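Local coordinates for protein diaminopimelate decarboxylase (PDB 1TWI) that catalyses the pyridoxal-phosphate-dependent decarboxylation of meso-diaminopimelate to L-lysine, the last step of lysine biosynthesis by the diaminopimelate route, as a homodimer, at residues A[323-328]-A[355-360]; A[335-340]-A[382-387]. All blocks are in the same frame, centred on the assembly; numbering follows the deposited sequence.

Interaction 1 (A[323-328]-A[355-360]); sequences GMNDMM and GGLCES. With PLP (pyridoxal-5'-phosphate), chain F.
Mostly apolar loop-to-loop packing, with the N325 amide oxygen against a leucine methyl, joins M324 and N325 to L357 and E359 in the beta domain, where two loops leave neighbouring parallel strands. No hydrogen bond spans the contact. L357 touches 323-328 with both methyls: CD2 lies 3.5 Å from M324 CG, while CD1 sits 3.4 Å from N325 OD1 and 3.8 Å from G323 CA. The N325 side chain stands at about a right angle to the leucine. M324 CG stands between its backbone N and carbonyl carbon (chi1 65°); the chain is extended to SD, 3.4 Å from E359 CB, and turns at the last bond. The glutamate then bends away, and its OE2 is hydrogen-bonded to Y395 OH; C358, E359 and Y395 line the bound-lysine pocket. Within 323-328, D326 OD2 accepts from G323 N with its anti lone pair (2.7 Å), adding to the backbone bonds from D326 N and M327 N to G323 O that hold the turn. C358, the predicted proton donor, points away from this packing, its SG 3.4 Å from O4A of the pyridoxal phosphate held by the second subunit. D362 accepts from M324 N and L357 N. Segment 323-328 precedes helix 329-333; the loop holding 355-360 links strands 348-354 and 363-371.

Interaction 2 (A[335-340]-A[382-387]); sequences AYHHII and FDVGAY. With PLP (pyridoxal-5'-phosphate), chain E.
H337 reaches across to the backbone of F382 and D383 with one edge of its imidazole. Its CB and CG each lie 3.7 Å from F382 O; the ring leaves CB anti to the carbonyl carbon (chi1 -69°), which carries ND1 to within 2.9 Å of F382 O. That bond is fairly straight, 160° at the hydrogen, and the oxygen lies close to the ring plane. Next round the ring, CE1 comes 3.2 Å from D383 O, and V384 CG1 approaches this side obliquely. On the far side of the ring NE2 lies near R329, which lines the bound-lysine pocket. One residue on, F382 N donates to H338 O, extending the antiparallel pairing of strands 339-341 and 378-382 in the beta domain that class-II decarboxylases of this family carry beside their TIM barrel. The H338 and F382 rings form a T-shaped pair, planes at 83°: H338 ND1 sits 3.8 Å above the centre of the phenyl ring, buried without a hydrogen-bond partner. I340 CD1 meets the edge of the same phenyl at CE1 (3.8 Å). A water accepts from H338 N and donates to D383 OD2, a carboxylate oxygen also salt-bridged to K257. Beyond V384 the chain runs on to Y387, whose OH donates a 2.6 Å hydrogen bond to phosphate oxygen O2P of pyridoxal phosphate.

Both contacts are largely buried and belong to the beta domain, their centres about 14 Å apart, yet they serve different active sites of the dimer. Interaction 1 brings C358 and E359 to the site whose cofactor the second subunit binds; interaction 2 leads to the cofactor in the chain's own barrel. Their chemistry differs with their place in the fold: irregular loops meet through methyl, methylene and sulfur packing and one amide oxygen in interaction 1, whereas interaction 2, at a strand end, relies on backbone and imidazole hydrogen bonds with aromatic packing. M327 joins them directly, its CE lying 3.6 Å from V384 CG1 and also packing against H337.

Interaction 1 (A[323-328]-A[355-360])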
# COMPACT_ATOMS: atom_id res chain seq x y z
N GLY A 323 4.90 -10.64 -4.18
CA GLY A 323 4.16 -10.48 -2.94
C GLY A 323 3.34 -9.21 -2.97
O GLY A 323 3.47 -8.39 -3.89
N MET A 324 2.50 -9.01 -1.97
CA MET A 324 1.65 -7.83 -1.94
C MET A 324 2.43 -6.49 -2.07
O MET A 324 1.87 -5.51 -2.57
CB MET A 324 0.80 -7.82 -0.66
CG MET A 324 1.62 -7.68 0.64
SD MET A 324 0.54 -7.69 2.10
CE MET A 324 0.01 -5.93 2.18
N ASN A 325 3.67 -6.42 -1.60
CA ASN A 325 4.43 -5.16 -1.74
C ASN A 325 4.70 -4.86 -3.27
O ASN A 325 4.89 -3.70 -3.71
CB ASN A 325 5.76 -5.26 -0.97
CG ASN A 325 6.72 -6.25 -1.63
OD1 ASN A 325 6.50 -7.48 -1.62
ND2 ASN A 325 7.79 -5.71 -2.23
N ASP A 326 4.76 -5.92 -4.08
CA ASP A 326 4.97 -5.78 -5.55
C ASP A 326 3.66 -5.41 -6.29
O ASP A 326 3.69 -4.75 -7.34
CB ASP A 326 5.48 -7.11 -6.17
CG ASP A 326 6.75 -7.64 -5.49
OD1 ASP A 326 7.74 -6.89 -5.44
OD2 ASP A 326 6.74 -8.79 -5.02
N MET A 327 2.53 -5.88 -5.76
CA MET A 327 1.24 -5.71 -6.42
C MET A 327 0.21 -5.88 -5.31
O MET A 327 -0.08 -6.99 -4.86
CB MET A 327 1.08 -6.79 -7.47
CG MET A 327 0.15 -6.36 -8.63
SD MET A 327 -1.62 -6.49 -8.25
CE MET A 327 -1.89 -8.37 -8.39
N MET A 328 -0.34 -4.75 -4.88
CA MET A 328 -1.24 -4.69 -3.75
C MET A 328 -2.72 -4.97 -3.97
O MET A 328 -3.47 -5.02 -2.97
CB MET A 328 -1.15 -3.29 -3.12
CG MET A 328 0.24 -2.96 -2.54
SD MET A 328 0.35 -3.74 -0.89
CE MET A 328 -0.59 -2.46 0.02
N GLY A 355 2.27 -14.85 -1.53
CA GLY A 355 3.60 -14.27 -1.55
C GLY A 355 4.22 -14.62 -0.19
O GLY A 355 3.61 -15.34 0.60
N GLY A 356 5.41 -14.11 0.09
CA GLY A 356 6.04 -14.44 1.37
C GLY A 356 5.96 -13.40 2.50
O GLY A 356 6.72 -13.50 3.49
N LEU A 357 5.06 -12.43 2.41
CA LEU A 357 5.00 -11.42 3.46
C LEU A 357 4.18 -11.95 4.64
O LEU A 357 3.31 -12.83 4.46
CB LEU A 357 4.41 -10.09 2.93
CG LEU A 357 5.38 -9.28 2.03
CD1 LEU A 357 5.38 -9.84 0.57
CD2 LEU A 357 4.90 -7.77 1.98
N CYS A 358 4.43 -11.36 5.82
CA CYS A 358 3.76 -11.72 7.10
C CYS A 358 2.27 -11.49 7.16
O CYS A 358 1.64 -11.91 8.12
CB CYS A 358 4.27 -10.86 8.25
SG CYS A 358 3.88 -9.06 7.99
N GLU A 359 1.74 -10.79 6.18
CA GLU A 359 0.35 -10.40 6.12
C GLU A 359 -0.55 -11.55 5.65
O GLU A 359 -0.29 -12.17 4.62
CB GLU A 359 0.24 -9.20 5.14
CG GLU A 359 -0.57 -8.00 5.55
CD GLU A 359 -0.50 -7.75 7.01
OE1 GLU A 359 -1.39 -8.26 7.70
OE2 GLU A 359 0.44 -7.09 7.48
N SER A 360 -1.60 -11.82 6.43
CA SER A 360 -2.49 -12.90 6.10
C SER A 360 -3.14 -12.66 4.76
O SER A 360 -3.42 -13.60 4.02
CB SER A 360 -3.56 -13.04 7.17
OG SER A 360 -3.79 -14.42 7.34
N1 PLP F . 5.46 -12.04 14.65
C2 PLP F . 5.00 -12.48 13.45
C2A PLP F . 5.38 -13.92 13.11
C3 PLP F . 4.20 -11.62 12.71
O3 PLP F . 3.75 -12.05 11.52
C4 PLP F . 3.92 -10.33 13.12
C4A PLP F . 3.02 -9.40 12.23
O4A PLP F . 2.68 -9.84 11.10
C5 PLP F . 4.41 -9.89 14.39
C6 PLP F . 5.19 -10.78 15.08
C5A PLP F . 4.20 -8.56 15.03
O4P PLP F . 2.83 -8.27 15.32
P PLP F . 2.44 -6.96 16.14
O1P PLP F . 0.92 -7.01 16.17
O2P PLP F . 3.00 -5.80 15.34
O3P PLP F . 3.01 -7.06 17.49

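Interaction 2 (A[335-340]-A[382-387])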
# COMPACT_ATOMS: atom_id res chain seq x y z
N ALA A 335 -9.27 -8.33 -4.62
CA ALA A 335 -9.57 -8.30 -6.03
C ALA A 335 -9.07 -9.52 -6.82
O ALA A 335 -7.95 -10.06 -6.58
CB ALA A 335 -9.00 -7.00 -6.62
N TYR A 336 -9.89 -9.92 -7.79
CA TYR A 336 -9.55 -11.05 -8.64
C TYR A 336 -8.63 -10.75 -9.85
O TYR A 336 -8.88 -9.82 -10.64
CB TYR A 336 -10.86 -11.71 -9.16
CG TYR A 336 -10.63 -12.99 -9.95
CD1 TYR A 336 -10.27 -12.97 -11.30
CD2 TYR A 336 -10.71 -14.24 -9.31
CE1 TYR A 336 -9.98 -14.18 -12.00
CE2 TYR A 336 -10.43 -15.43 -9.98
CZ TYR A 336 -10.07 -15.39 -11.32
OH TYR A 336 -9.77 -16.59 -11.95
N HIS A 337 -7.55 -11.54 -9.98
CA HIS A 337 -6.66 -11.51 -11.13
C HIS A 337 -6.52 -12.97 -11.60
O HIS A 337 -6.43 -13.85 -10.78
CB HIS A 337 -5.25 -11.00 -10.83
CG HIS A 337 -5.19 -9.54 -10.50
ND1 HIS A 337 -4.75 -8.59 -11.40
CD2 HIS A 337 -5.54 -8.88 -9.37
CE1 HIS A 337 -4.83 -7.39 -10.83
NE2 HIS A 337 -5.31 -7.54 -9.60
N HIS A 338 -6.56 -13.19 -12.90
CA HIS A 338 -6.38 -14.51 -13.50
C HIS A 338 -4.88 -14.90 -13.30
O HIS A 338 -3.99 -14.08 -13.41
CB HIS A 338 -6.70 -14.41 -15.00
CG HIS A 338 -6.69 -15.72 -15.69
ND1 HIS A 338 -5.99 -15.95 -16.86
CD2 HIS A 338 -7.27 -16.90 -15.35
CE1 HIS A 338 -6.14 -17.22 -17.22
NE2 HIS A 338 -6.91 -17.82 -16.32
N ILE A 339 -4.63 -16.16 -12.99
CA ILE A 339 -3.27 -16.62 -12.73
C ILE A 339 -3.08 -17.96 -13.44
O ILE A 339 -3.97 -18.80 -13.39
CB ILE A 339 -3.06 -16.85 -11.19
CG1 ILE A 339 -3.21 -15.50 -10.45
CG2 ILE A 339 -1.66 -17.47 -10.88
CD1 ILE A 339 -3.35 -15.66 -8.91
N ILE A 340 -1.92 -18.16 -14.08
CA ILE A 340 -1.61 -19.43 -14.74
C ILE A 340 -0.15 -19.85 -14.47
O ILE A 340 0.70 -19.06 -14.00
CB ILE A 340 -1.68 -19.33 -16.29
CG1 ILE A 340 -0.57 -18.39 -16.78
CG2 ILE A 340 -3.10 -18.81 -16.77
CD1 ILE A 340 -0.58 -18.23 -18.33
N PHE A 382 -2.13 -12.09 -14.29
CA PHE A 382 -2.59 -11.19 -15.34
C PHE A 382 -3.14 -9.84 -14.91
O PHE A 382 -3.61 -9.67 -13.81
CB PHE A 382 -3.75 -11.82 -16.13
CG PHE A 382 -3.32 -12.86 -17.15
CD1 PHE A 382 -2.26 -13.75 -16.87
CD2 PHE A 382 -4.02 -12.99 -18.34
CE1 PHE A 382 -1.94 -14.76 -17.78
CE2 PHE A 382 -3.71 -14.01 -19.28
CZ PHE A 382 -2.67 -14.89 -18.99
N ASP A 383 -3.08 -8.90 -15.86
CA ASP A 383 -3.76 -7.63 -15.75
C ASP A 383 -3.28 -6.79 -14.56
O ASP A 383 -4.07 -6.30 -13.77
CB ASP A 383 -5.26 -7.94 -15.65
CG ASP A 383 -5.77 -8.73 -16.85
OD1 ASP A 383 -5.41 -8.35 -17.99
OD2 ASP A 383 -6.52 -9.73 -16.69
N VAL A 384 -1.97 -6.62 -14.47
CA VAL A 384 -1.41 -5.84 -13.38
C VAL A 384 -0.75 -4.56 -13.92
O VAL A 384 0.10 -3.96 -13.24
CB VAL A 384 -0.35 -6.66 -12.67
CG1 VAL A 384 -0.99 -7.81 -11.85
CG2 VAL A 384 0.69 -7.22 -13.74
N GLY A 385 -1.08 -4.17 -15.16
CA GLY A 385 -0.47 -2.94 -15.69
C GLY A 385 -0.91 -1.62 -15.02
O GLY A 385 -0.25 -0.60 -15.15
N ALA A 386 -2.04 -1.66 -14.32
CA ALA A 386 -2.62 -0.48 -13.66
C ALA A 386 -2.75 -0.74 -12.15
O ALA A 386 -3.19 -1.80 -11.76
CB ALA A 386 -4.05 -0.19 -14.25
N TYR A 387 -2.36 0.23 -11.34
CA TYR A 387 -2.40 0.14 -9.87
C TYR A 387 -1.64 -1.09 -9.47
O TYR A 387 -2.06 -1.84 -8.61
CB TYR A 387 -3.84 0.06 -9.39
CG TYR A 387 -4.65 1.20 -10.01
CD1 TYR A 387 -4.44 2.51 -9.61
CD2 TYR A 387 -5.54 0.97 -11.05
CE1 TYR A 387 -5.11 3.60 -10.25
CE2 TYR A 387 -6.22 2.00 -11.71
CZ TYR A 387 -6.00 3.32 -11.31
OH TYR A 387 -6.67 4.34 -11.95
N1 PLP E . -9.85 10.63 -13.51
C2 PLP E . -9.87 10.82 -12.13
C2A PLP E . -10.28 12.22 -11.64
C3 PLP E . -9.49 9.75 -11.33
O3 PLP E . -9.52 9.97 -9.99
C4 PLP E . -9.14 8.51 -11.82
C4A PLP E . -8.74 7.38 -10.82
O4A PLP E . -8.50 7.72 -9.70
C5 PLP E . -9.12 8.31 -13.22
C6 PLP E . -9.49 9.39 -14.01
C5A PLP E . -8.77 7.02 -13.94
O4P PLP E . -9.63 5.92 -13.55
P PLP E . -9.55 4.51 -14.27
O1P PLP E . -10.56 3.71 -13.55
O2P PLP E . -8.15 4.02 -14.02
O3P PLP E . -9.86 4.69 -15.68
O HOH W 1 -7.34 -11.00 -14.48